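Local atomic coordinates of glycosyl hydrolase, family 38 (PDB entry 5KBP), a protein that probably hydrolyses alpha-mannosidic linkages in carbohydrates, as a metal-binding glycoside hydrolase of family 38. Residues Lys312-Leu317 and Lys345-Asn350; Glu101-Asn106 and Asp690-Val695; Asp334-Gln339 and His380-Glu385; Ala302-Lys307 and Tyr774-Gly779. One frame throughout, in Å; residues are numbered along the deposited sequence.

Contact 1 of 4, residues Lys312-Leu317 and Lys345-Asn350; sequences KVQRQL and KTLLQN. With SO4 (sulfate ion), chain F.
Leu-347 reaches from helix 337-348 into a row of three side chains on helix 304-332, where both of its methyls touch Val-313 and CD2 also meets Gln-314 and Leu-317. CD1 lies 3.7 Å from CG1 of Val-313, while CD2 is directed at CG of Gln-314, also at 3.7 Å, and rests more loosely on CD1 of Leu-317, 4.0 Å away. The leucine fork is aimed by its torsions: CG stands anti to the backbone N (chi1 178°), and the second torsion then spreads the methyls along the facing helix. Against Val-313 and Leu-317 the side chains run antiparallel, sliding past one another, whereas Gln-314 passes across Leu-347 at nearly a right angle and offers the flank of its aliphatic chain. The glutamine can serve an apolar surface because its amide oxygen is engaged elsewhere: OE1 accepts from the backbone N of Ser-99 and from OG of Ser-102. Phe-372 of helix 362-393 also packs on Leu-347, so a third helix of the alpha-mannosidase middle domain shares this interior. On another side of helix 304-332, Lys-312 NZ donates to O4 of a sulfate ion, probably from the crystallisation liquor, over 3.1 Å. Between the helices themselves the chemistry is purely dispersive: buried methyls and a methylene meet there, and the amide oxygen of Gln-314 finds its partners beyond them.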
# COMPACT_ATOMS: atom_id res chain seq x y z
N LYS A 312 -11.12 -12.16 -6.50
CA LYS A 312 -10.35 -12.09 -7.74
C LYS A 312 -8.94 -12.64 -7.54
O LYS A 312 -8.46 -13.44 -8.34
CB LYS A 312 -10.30 -10.65 -8.24
CG LYS A 312 -9.40 -10.45 -9.45
CD LYS A 312 -9.55 -9.06 -10.04
CE LYS A 312 -9.20 -7.98 -9.03
NZ LYS A 312 -9.33 -6.62 -9.61
N VAL A 313 -8.26 -12.22 -6.47
CA VAL A 313 -6.89 -12.65 -6.23
C VAL A 313 -6.84 -14.14 -5.91
O VAL A 313 -5.91 -14.85 -6.32
CB VAL A 313 -6.25 -11.80 -5.12
CG1 VAL A 313 -4.84 -12.29 -4.82
CG2 VAL A 313 -6.24 -10.33 -5.51
N GLN A 314 -7.84 -14.64 -5.18
CA GLN A 314 -7.86 -16.06 -4.83
C GLN A 314 -8.03 -16.93 -6.06
O GLN A 314 -7.32 -17.94 -6.23
CB GLN A 314 -8.97 -16.33 -3.81
CG GLN A 314 -8.64 -15.86 -2.40
CD GLN A 314 -9.84 -15.91 -1.48
OE1 GLN A 314 -9.70 -16.12 -0.27
NE2 GLN A 314 -11.03 -15.71 -2.04
N ARG A 315 -8.96 -16.58 -6.95
CA ARG A 315 -9.11 -17.31 -8.20
C ARG A 315 -7.85 -17.21 -9.05
O ARG A 315 -7.48 -18.17 -9.73
CB ARG A 315 -10.32 -16.79 -8.97
CG ARG A 315 -11.64 -16.93 -8.23
CD ARG A 315 -12.00 -18.38 -8.02
NE ARG A 315 -12.72 -18.59 -6.77
CZ ARG A 315 -12.13 -18.91 -5.62
NH1 ARG A 315 -12.85 -19.08 -4.52
NH2 ARG A 315 -10.81 -19.06 -5.57
N GLN A 316 -7.18 -16.05 -9.02
CA GLN A 316 -5.97 -15.87 -9.80
C GLN A 316 -4.86 -16.82 -9.36
O GLN A 316 -4.07 -17.28 -10.19
CB GLN A 316 -5.50 -14.42 -9.70
CG GLN A 316 -4.22 -14.11 -10.45
CD GLN A 316 -4.40 -14.19 -11.95
OE1 GLN A 316 -5.42 -13.77 -12.49
NE2 GLN A 316 -3.40 -14.74 -12.64
N LEU A 317 -4.80 -17.13 -8.06
CA LEU A 317 -3.76 -18.02 -7.54
C LEU A 317 -4.19 -19.48 -7.58
O LEU A 317 -3.46 -20.33 -8.09
CB LEU A 317 -3.40 -17.61 -6.11
CG LEU A 317 -2.69 -16.27 -5.92
CD1 LEU A 317 -2.48 -15.96 -4.45
CD2 LEU A 317 -1.37 -16.26 -6.67
N LYS A 345 1.42 -15.41 1.17
CA LYS A 345 1.59 -14.65 2.41
C LYS A 345 1.09 -13.23 2.25
O LYS A 345 0.45 -12.68 3.16
CB LYS A 345 3.06 -14.66 2.84
CG LYS A 345 3.54 -16.00 3.37
CD LYS A 345 5.02 -15.97 3.71
CE LYS A 345 5.49 -17.32 4.23
NZ LYS A 345 6.98 -17.39 4.30
N THR A 346 1.35 -12.61 1.10
CA THR A 346 0.84 -11.27 0.84
C THR A 346 -0.69 -11.26 0.86
O THR A 346 -1.30 -10.33 1.40
CB THR A 346 1.36 -10.75 -0.50
OG1 THR A 346 2.79 -10.71 -0.48
CG2 THR A 346 0.81 -9.36 -0.79
N LEU A 347 -1.32 -12.29 0.29
CA LEU A 347 -2.77 -12.35 0.30
C LEU A 347 -3.31 -12.68 1.68
O LEU A 347 -4.32 -12.12 2.11
CB LEU A 347 -3.26 -13.38 -0.72
CG LEU A 347 -4.78 -13.57 -0.79
CD1 LEU A 347 -5.47 -12.26 -1.17
CD2 LEU A 347 -5.15 -14.68 -1.75
N LEU A 348 -2.64 -13.60 2.40
CA LEU A 348 -3.07 -13.95 3.75
C LEU A 348 -2.97 -12.78 4.72
O LEU A 348 -3.67 -12.77 5.74
CB LEU A 348 -2.25 -15.13 4.27
CG LEU A 348 -2.57 -16.49 3.66
CD1 LEU A 348 -1.59 -17.54 4.14
CD2 LEU A 348 -4.00 -16.90 3.99
N GLN A 349 -2.12 -11.79 4.42
CA GLN A 349 -2.04 -10.61 5.28
C GLN A 349 -3.28 -9.74 5.19
O GLN A 349 -3.47 -8.86 6.04
CB GLN A 349 -0.79 -9.79 4.92
CG GLN A 349 0.51 -10.46 5.34
CD GLN A 349 1.73 -9.79 4.74
OE1 GLN A 349 1.70 -8.62 4.36
NE2 GLN A 349 2.82 -10.55 4.63
N ASN A 350 -4.13 -9.95 4.18
CA ASN A 350 -5.44 -9.33 4.11
C ASN A 350 -6.53 -10.20 4.73
O ASN A 350 -7.70 -9.80 4.73
CB ASN A 350 -5.81 -9.01 2.66
CG ASN A 350 -5.13 -7.76 2.15
OD1 ASN A 350 -4.59 -6.97 2.92
ND2 ASN A 350 -5.16 -7.57 0.83
S SO4 F . -7.10 -7.54 -13.06
O1 SO4 F . -5.70 -7.14 -12.97
O2 SO4 F . -7.48 -7.66 -14.46
O3 SO4 F . -7.29 -8.82 -12.40
O4 SO4 F . -7.93 -6.53 -12.41

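Contact 2 of 4, residues Glu101-Asn106 and Asp690-Val695; sequences ESNVRN and DSIYEV
Two bends in Glu-101, with CG anti to the carbonyl carbon (chi1 -77°) and the chain turned again at chi2 (-65°), fold its carboxylate round to the phenol of Tyr-693, although the CB of this glutamate is directed away from the loop. Tyr-693 comes to meet it from a backbone in the left-handed region, and its OH donates to OE2 of Glu-101 across 2.7 Å. The carboxylate and ring planes are almost perpendicular, 89° apart: OE2 lies at the ring edge, near the ring plane, while the hydroxyl approaches OE2 from well above the carboxylate plane. Val-104, almost one helical turn further on, sets CG2 3.7 Å from CE2 of Tyr-693, the two side chains crossing at about a right angle with CG2 oblique to the ring. Ile-692 meets the amide of Asn-103, with CD1 3.7 Å from ND2. The other oxygen of Glu-101 is held within the helix, where Arg-105 grips OE1 side-on through NE, at 3.0 Å, and NH1, with OE1 close to the guanidinium plane. Arg-846 adds a salt bridge to OE1 and Thr-832 a hydrogen bond to OE2, joining the C-terminal beta-sandwich region to this junction of the N-terminal domain helix 100-117 with the loop between strands 686-690 and 695-699. Met-139 packs beside Ile-692 and Tyr-693. With two arginines on one oxygen and two hydroxyl partners on the other, the buried carboxylate is probably stabilised in its ionised form and fixed in rotation, and the tyrosine is thereby tied to a charged network spanning distant parts of the sequence.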
# COMPACT_ATOMS: atom_id res chain seq x y z
N GLU A 101 -9.54 -22.92 -0.12
CA GLU A 101 -8.10 -23.16 -0.20
C GLU A 101 -7.33 -22.19 0.70
O GLU A 101 -6.32 -22.58 1.30
CB GLU A 101 -7.62 -23.04 -1.64
CG GLU A 101 -7.95 -24.26 -2.49
CD GLU A 101 -7.22 -25.50 -2.01
OE1 GLU A 101 -6.05 -25.38 -1.59
OE2 GLU A 101 -7.81 -26.60 -2.06
N SER A 102 -7.78 -20.94 0.79
CA SER A 102 -7.08 -19.97 1.63
C SER A 102 -7.05 -20.42 3.09
O SER A 102 -6.06 -20.17 3.80
CB SER A 102 -7.75 -18.60 1.52
OG SER A 102 -7.57 -18.06 0.22
N ASN A 103 -8.10 -21.09 3.55
CA ASN A 103 -8.08 -21.67 4.89
C ASN A 103 -7.02 -22.76 4.99
O ASN A 103 -6.36 -22.90 6.03
CB ASN A 103 -9.46 -22.23 5.24
CG ASN A 103 -10.46 -21.14 5.56
OD1 ASN A 103 -10.38 -20.51 6.62
ND2 ASN A 103 -11.41 -20.91 4.66
N VAL A 104 -6.85 -23.55 3.93
CA VAL A 104 -5.85 -24.62 3.95
C VAL A 104 -4.45 -24.04 3.82
O VAL A 104 -3.52 -24.48 4.52
CB VAL A 104 -6.15 -25.64 2.83
CG1 VAL A 104 -4.93 -26.50 2.54
CG2 VAL A 104 -7.34 -26.51 3.22
N ARG A 105 -4.26 -23.04 2.95
CA ARG A 105 -2.95 -22.42 2.82
C ARG A 105 -2.52 -21.76 4.13
O ARG A 105 -1.32 -21.67 4.41
CB ARG A 105 -2.95 -21.39 1.69
CG ARG A 105 -3.48 -21.91 0.37
CD ARG A 105 -2.85 -23.24 -0.01
NE ARG A 105 -3.50 -23.83 -1.18
CZ ARG A 105 -3.13 -23.59 -2.44
NH1 ARG A 105 -3.77 -24.17 -3.44
NH2 ARG A 105 -2.11 -22.78 -2.69
N ASN A 106 -3.48 -21.28 4.92
CA ASN A 106 -3.15 -20.72 6.23
C ASN A 106 -2.54 -21.79 7.13
O ASN A 106 -1.60 -21.51 7.89
CB ASN A 106 -4.39 -20.11 6.87
CG ASN A 106 -4.09 -19.36 8.15
OD1 ASN A 106 -3.05 -18.71 8.26
ND2 ASN A 106 -4.99 -19.45 9.12
N ASP A 690 -23.06 -22.19 -0.42
CA ASP A 690 -21.68 -22.62 -0.54
C ASP A 690 -20.87 -22.11 0.65
O ASP A 690 -20.86 -20.91 0.94
CB ASP A 690 -21.08 -22.10 -1.85
CG ASP A 690 -19.73 -22.71 -2.15
OD1 ASP A 690 -19.54 -23.92 -1.87
OD2 ASP A 690 -18.84 -22.00 -2.67
N SER A 691 -20.19 -23.03 1.34
CA SER A 691 -19.34 -22.66 2.46
C SER A 691 -17.90 -23.09 2.19
O SER A 691 -17.41 -22.95 1.07
CB SER A 691 -19.86 -23.27 3.76
OG SER A 691 -19.17 -22.75 4.88
N ILE A 692 -17.23 -23.61 3.21
CA ILE A 692 -15.84 -24.02 3.11
C ILE A 692 -15.80 -25.53 2.93
O ILE A 692 -16.03 -26.28 3.89
CB ILE A 692 -15.03 -23.58 4.33
CG1 ILE A 692 -15.16 -22.07 4.52
CG2 ILE A 692 -13.57 -23.99 4.18
CD1 ILE A 692 -14.78 -21.27 3.29
N TYR A 693 -15.52 -25.98 1.71
CA TYR A 693 -15.49 -27.40 1.37
C TYR A 693 -16.80 -28.09 1.75
O TYR A 693 -16.81 -29.23 2.22
CB TYR A 693 -14.30 -28.11 2.03
CG TYR A 693 -12.94 -27.65 1.55
CD1 TYR A 693 -12.53 -27.89 0.25
CD2 TYR A 693 -12.06 -27.01 2.41
CE1 TYR A 693 -11.28 -27.48 -0.19
CE2 TYR A 693 -10.81 -26.60 1.98
CZ TYR A 693 -10.43 -26.84 0.68
OH TYR A 693 -9.19 -26.43 0.25
N GLU A 694 -17.91 -27.39 1.55
CA GLU A 694 -19.18 -27.86 2.09
C GLU A 694 -20.32 -27.09 1.46
O GLU A 694 -20.25 -25.86 1.31
CB GLU A 694 -19.20 -27.71 3.62
CG GLU A 694 -20.57 -27.83 4.25
CD GLU A 694 -20.53 -27.54 5.74
OE1 GLU A 694 -21.14 -28.30 6.51
OE2 GLU A 694 -19.88 -26.55 6.14
N VAL A 695 -21.38 -27.80 1.09
CA VAL A 695 -22.67 -27.21 0.78
C VAL A 695 -23.53 -27.38 2.03
O VAL A 695 -24.11 -28.44 2.26
CB VAL A 695 -23.32 -27.85 -0.45
CG1 VAL A 695 -24.71 -27.28 -0.68
CG2 VAL A 695 -22.44 -27.64 -1.68

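Contact 3 of 4, residues Asp334-Gln339 and His380-Glu385; sequences DYPHDQ and HFLADE
Leu-382 of helix 362-393 presses its two methyls against the start of helix 337-348, and this is the close-packed part of the contact. CD2 lies 3.8 Å from CG of Pro-336, whose ring slides past the leucine in the opposite direction, while CD1 is 3.7 Å from CB of Gln-339 as that side chain crosses at a slant. Pro-336 occupies the N-cap position and centres an inverse gamma turn, and its ring faces Leu-382. The looser side begins where Gln-339 departs: CB touches the leucine, and beyond it a bend at chi2 (83°) carries the amide away; the residue also packs on Met-30 of the second subunit. Charged groups lie nearby. Asp-338 forms a salt bridge with Arg-68 of the second subunit, and Glu-385 pairs with Arg-388 and Lys-478 of its own chain, although its carboxylate also comes close to Glu-34 of the second subunit, a like charge. An apolar centre flanked by polar groups at a subunit boundary is thus built where two helices of the alpha-mannosidase middle domain pack together in a helical bundle, one of them by its N-terminal end, with a proline at the N-cap position.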
# COMPACT_ATOMS: atom_id res chain seq x y z
N ASP A 334 10.71 -26.82 -13.64
CA ASP A 334 10.75 -25.85 -12.56
C ASP A 334 9.34 -25.49 -12.12
O ASP A 334 8.38 -25.60 -12.89
CB ASP A 334 11.50 -24.57 -12.98
CG ASP A 334 12.88 -24.85 -13.54
OD1 ASP A 334 13.51 -25.84 -13.11
OD2 ASP A 334 13.33 -24.09 -14.42
N TYR A 335 9.22 -25.07 -10.86
CA TYR A 335 7.97 -24.61 -10.29
C TYR A 335 8.28 -23.47 -9.32
O TYR A 335 9.08 -23.65 -8.40
CB TYR A 335 7.23 -25.75 -9.58
CG TYR A 335 5.82 -25.41 -9.15
CD1 TYR A 335 5.57 -24.81 -7.92
CD2 TYR A 335 4.73 -25.70 -9.96
CE1 TYR A 335 4.28 -24.50 -7.52
CE2 TYR A 335 3.44 -25.40 -9.57
CZ TYR A 335 3.22 -24.80 -8.35
OH TYR A 335 1.94 -24.49 -7.94
N PRO A 336 7.68 -22.28 -9.52
CA PRO A 336 8.05 -21.11 -8.71
C PRO A 336 7.45 -21.16 -7.31
O PRO A 336 6.49 -20.45 -6.98
CB PRO A 336 7.49 -19.95 -9.54
CG PRO A 336 6.30 -20.53 -10.22
CD PRO A 336 6.64 -21.98 -10.51
N HIS A 337 8.03 -22.01 -6.46
CA HIS A 337 7.51 -22.18 -5.10
C HIS A 337 7.72 -20.92 -4.26
O HIS A 337 6.80 -20.48 -3.57
CB HIS A 337 8.18 -23.38 -4.43
CG HIS A 337 7.66 -24.70 -4.92
ND1 HIS A 337 8.42 -25.57 -5.67
CD2 HIS A 337 6.45 -25.29 -4.76
CE1 HIS A 337 7.70 -26.64 -5.96
NE2 HIS A 337 6.51 -26.50 -5.41
N ASP A 338 8.92 -20.34 -4.31
CA ASP A 338 9.20 -19.15 -3.52
C ASP A 338 8.27 -18.00 -3.90
O ASP A 338 7.82 -17.24 -3.03
CB ASP A 338 10.66 -18.73 -3.68
CG ASP A 338 11.62 -19.70 -3.02
OD1 ASP A 338 11.16 -20.52 -2.19
OD2 ASP A 338 12.83 -19.65 -3.32
N GLN A 339 7.97 -17.86 -5.19
CA GLN A 339 7.08 -16.78 -5.63
C GLN A 339 5.65 -17.02 -5.17
O GLN A 339 4.96 -16.09 -4.76
CB GLN A 339 7.14 -16.63 -7.15
CG GLN A 339 8.47 -16.09 -7.68
CD GLN A 339 9.52 -17.17 -7.86
OE1 GLN A 339 9.39 -18.28 -7.34
NE2 GLN A 339 10.58 -16.84 -8.59
N HIS A 380 -0.53 -12.76 -11.69
CA HIS A 380 -0.54 -12.52 -13.13
C HIS A 380 0.81 -12.85 -13.76
O HIS A 380 0.87 -13.47 -14.82
CB HIS A 380 -0.94 -11.07 -13.43
CG HIS A 380 -2.42 -10.84 -13.46
ND1 HIS A 380 -3.18 -10.70 -12.32
CD2 HIS A 380 -3.27 -10.72 -14.51
CE1 HIS A 380 -4.44 -10.51 -12.66
NE2 HIS A 380 -4.53 -10.52 -13.98
N PHE A 381 1.90 -12.43 -13.12
CA PHE A 381 3.23 -12.72 -13.64
C PHE A 381 3.46 -14.23 -13.73
O PHE A 381 3.91 -14.74 -14.76
CB PHE A 381 4.30 -12.07 -12.76
CG PHE A 381 5.71 -12.46 -13.11
CD1 PHE A 381 6.31 -13.56 -12.52
CD2 PHE A 381 6.43 -11.72 -14.04
CE1 PHE A 381 7.61 -13.92 -12.85
CE2 PHE A 381 7.73 -12.08 -14.36
CZ PHE A 381 8.31 -13.18 -13.77
N LEU A 382 3.16 -14.95 -12.65
CA LEU A 382 3.39 -16.39 -12.64
C LEU A 382 2.50 -17.11 -13.64
O LEU A 382 2.93 -18.11 -14.23
CB LEU A 382 3.16 -16.94 -11.23
CG LEU A 382 4.14 -16.44 -10.17
CD1 LEU A 382 3.79 -16.97 -8.79
CD2 LEU A 382 5.57 -16.82 -10.56
N ALA A 383 1.28 -16.63 -13.86
CA ALA A 383 0.41 -17.24 -14.86
C ALA A 383 0.93 -16.97 -16.27
O ALA A 383 0.85 -17.84 -17.14
CB ALA A 383 -1.02 -16.73 -14.71
N ASP A 384 1.47 -15.77 -16.51
CA ASP A 384 1.98 -15.44 -17.83
C ASP A 384 3.29 -16.17 -18.12
O ASP A 384 3.59 -16.46 -19.28
CB ASP A 384 2.17 -13.93 -17.97
CG ASP A 384 0.86 -13.17 -17.85
OD1 ASP A 384 -0.20 -13.77 -18.14
OD2 ASP A 384 0.90 -11.98 -17.48
N GLU A 385 4.09 -16.45 -17.09
CA GLU A 385 5.30 -17.23 -17.29
C GLU A 385 4.97 -18.67 -17.67
O GLU A 385 5.53 -19.20 -18.64
CB GLU A 385 6.16 -17.20 -16.02
CG GLU A 385 6.78 -15.85 -15.71
CD GLU A 385 7.64 -15.34 -16.84
OE1 GLU A 385 7.15 -14.48 -17.61
OE2 GLU A 385 8.79 -15.80 -16.98

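Contact 4 of 4, residues Ala302-Lys307 and Tyr774-Gly779; sequences ARVYLK and YTFKYG
The first turn of helix 304-332 lies against strand 772-783, the two backbones coming nearest at Tyr-305 and Tyr-774, whose CA atoms are 7.9 Å apart. The phenol of Tyr-774 reaches toward Tyr-305: its OH lies 3.3 Å from CD1 of Tyr-305, obliquely to that ring, and its CE2 is 3.7 Å from CB of the same residue, which sits at the edge of the Tyr-774 ring. The two side chains cross at a slant, and the contact is made by OH and CE2 of Tyr-774 rather than by ring faces laid together. For Tyr-305, CG stands between the backbone N and the carbonyl carbon (chi1 60°), a placement that extends the ring back toward Arg-303, where NH1 donates to its OH over 2.8 Å with the oxygen in the guanidinium plane. Arg-303 also makes salt bridges to Glu-571 and Asp-362.

The strand belongs to the large antiparallel sheet of the C-terminal half, next to strand 659-667, and the helix is the first long one of the alpha-mannosidase middle domain; the contact therefore joins helical bundle to beta sheet. Val-304 supplies the other half of the interface. Its CG1 lies at the edge of the Phe-776 ring, 4.0 Å from CE1, the two side chains crossing at about a right angle, and is also near Tyr-774 as valine and tyrosine slide past each other. Ile-751 of strand 745-753 touches Val-304, Tyr-774 and Phe-776. Within 302-307, Lys-307 turns back to the start: its NZ donates to O of Ala-302, 2.7 Å away and in the carbonyl plane, and to the carbonyls of Thr-299 and Ile-356.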
# COMPACT_ATOMS: atom_id res chain seq x y z
N ALA A 302 -19.80 -5.49 4.39
CA ALA A 302 -19.06 -4.27 4.64
C ALA A 302 -17.88 -4.16 3.68
O ALA A 302 -17.10 -5.10 3.53
CB ALA A 302 -18.57 -4.23 6.09
N ARG A 303 -17.75 -3.00 3.04
CA ARG A 303 -16.68 -2.72 2.08
C ARG A 303 -16.56 -3.86 1.05
O ARG A 303 -15.61 -4.64 1.05
CB ARG A 303 -15.35 -2.49 2.80
CG ARG A 303 -15.36 -1.35 3.80
CD ARG A 303 -14.02 -1.23 4.49
NE ARG A 303 -13.99 -0.17 5.51
CZ ARG A 303 -13.49 1.04 5.31
NH1 ARG A 303 -12.97 1.38 4.14
NH2 ARG A 303 -13.51 1.93 6.30
N VAL A 304 -17.57 -3.92 0.18
CA VAL A 304 -17.69 -5.04 -0.75
C VAL A 304 -16.50 -5.11 -1.70
O VAL A 304 -16.16 -6.19 -2.20
CB VAL A 304 -19.03 -4.94 -1.52
CG1 VAL A 304 -19.07 -3.67 -2.36
CG2 VAL A 304 -19.26 -6.18 -2.38
N TYR A 305 -15.84 -3.97 -1.95
CA TYR A 305 -14.69 -3.98 -2.85
C TYR A 305 -13.56 -4.83 -2.31
O TYR A 305 -12.79 -5.41 -3.09
CB TYR A 305 -14.21 -2.55 -3.10
CG TYR A 305 -13.79 -1.79 -1.86
CD1 TYR A 305 -14.71 -1.05 -1.13
CD2 TYR A 305 -12.47 -1.81 -1.42
CE1 TYR A 305 -14.33 -0.35 -0.00
CE2 TYR A 305 -12.08 -1.12 -0.29
CZ TYR A 305 -13.01 -0.39 0.41
OH TYR A 305 -12.63 0.31 1.54
N LEU A 306 -13.43 -4.93 -0.98
CA LEU A 306 -12.46 -5.85 -0.39
C LEU A 306 -12.80 -7.29 -0.74
O LEU A 306 -11.93 -8.08 -1.11
CB LEU A 306 -12.41 -5.66 1.12
CG LEU A 306 -11.93 -4.32 1.68
CD1 LEU A 306 -12.10 -4.28 3.18
CD2 LEU A 306 -10.47 -4.08 1.31
N LYS A 307 -14.08 -7.66 -0.61
CA LYS A 307 -14.50 -9.02 -0.91
C LYS A 307 -14.36 -9.33 -2.39
O LYS A 307 -14.03 -10.46 -2.77
CB LYS A 307 -15.94 -9.25 -0.45
CG LYS A 307 -16.11 -9.56 1.03
CD LYS A 307 -15.92 -8.34 1.91
CE LYS A 307 -16.29 -8.65 3.35
NZ LYS A 307 -16.06 -7.48 4.24
N TYR A 774 -18.81 0.94 -9.09
CA TYR A 774 -18.81 -0.45 -8.66
C TYR A 774 -19.48 -1.32 -9.72
O TYR A 774 -20.41 -0.89 -10.40
CB TYR A 774 -19.53 -0.64 -7.32
CG TYR A 774 -18.72 -0.18 -6.13
CD1 TYR A 774 -18.76 1.14 -5.70
CD2 TYR A 774 -17.90 -1.06 -5.44
CE1 TYR A 774 -18.02 1.57 -4.62
CE2 TYR A 774 -17.15 -0.65 -4.36
CZ TYR A 774 -17.22 0.67 -3.95
OH TYR A 774 -16.47 1.08 -2.87
N THR A 775 -18.98 -2.54 -9.86
CA THR A 775 -19.53 -3.52 -10.79
C THR A 775 -19.70 -4.84 -10.05
O THR A 775 -18.73 -5.40 -9.54
CB THR A 775 -18.61 -3.72 -12.01
OG1 THR A 775 -18.48 -2.48 -12.71
CG2 THR A 775 -19.19 -4.77 -12.94
N PHE A 776 -20.94 -5.32 -9.99
CA PHE A 776 -21.28 -6.55 -9.28
C PHE A 776 -21.59 -7.64 -10.30
O PHE A 776 -22.49 -7.47 -11.14
CB PHE A 776 -22.46 -6.34 -8.34
CG PHE A 776 -22.34 -5.10 -7.50
CD1 PHE A 776 -21.51 -5.08 -6.39
CD2 PHE A 776 -23.06 -3.96 -7.81
CE1 PHE A 776 -21.40 -3.94 -5.61
CE2 PHE A 776 -22.95 -2.82 -7.04
CZ PHE A 776 -22.12 -2.81 -5.94
N LYS A 777 -20.86 -8.75 -10.23
CA LYS A 777 -21.04 -9.88 -11.13
C LYS A 777 -21.73 -11.01 -10.39
O LYS A 777 -21.25 -11.47 -9.36
CB LYS A 777 -19.69 -10.35 -11.69
CG LYS A 777 -19.00 -9.32 -12.58
CD LYS A 777 -17.71 -9.88 -13.15
CE LYS A 777 -17.02 -8.86 -14.05
NZ LYS A 777 -15.75 -9.39 -14.62
N TYR A 778 -22.87 -11.45 -10.93
CA TYR A 778 -23.65 -12.53 -10.33
C TYR A 778 -24.48 -13.17 -11.44
O TYR A 778 -24.49 -12.70 -12.58
CB TYR A 778 -24.52 -12.00 -9.18
CG TYR A 778 -25.43 -10.84 -9.53
CD1 TYR A 778 -24.92 -9.56 -9.69
CD2 TYR A 778 -26.79 -11.03 -9.69
CE1 TYR A 778 -25.75 -8.50 -10.01
CE2 TYR A 778 -27.63 -9.97 -10.00
CZ TYR A 778 -27.10 -8.71 -10.16
OH TYR A 778 -27.92 -7.65 -10.48
N GLY A 779 -25.16 -14.26 -11.10
CA GLY A 779 -25.91 -14.98 -12.11
C GLY A 779 -26.96 -15.90 -11.53
O GLY A 779 -27.04 -16.10 -10.31

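Three of the contacts fasten the middle-domain helices, each at a different place. Contacts 1 and 4 share helix 304-332, and contacts 1 and 3 share helix 337-348. Contacts 1 and 2 are wholly buried and touch each other, yet the first is apolar and the second centres on a charged carboxylate. Contacts 3 and 4 are only partly buried: contact 3, the farthest from the chain centre, alone borders the second subunit, while contact 4 sets aromatic rings of a sheet against a helix start. Contacts 2 and 4 bridge regions hundreds of residues apart, whereas contacts 1 and 3 stay within one domain.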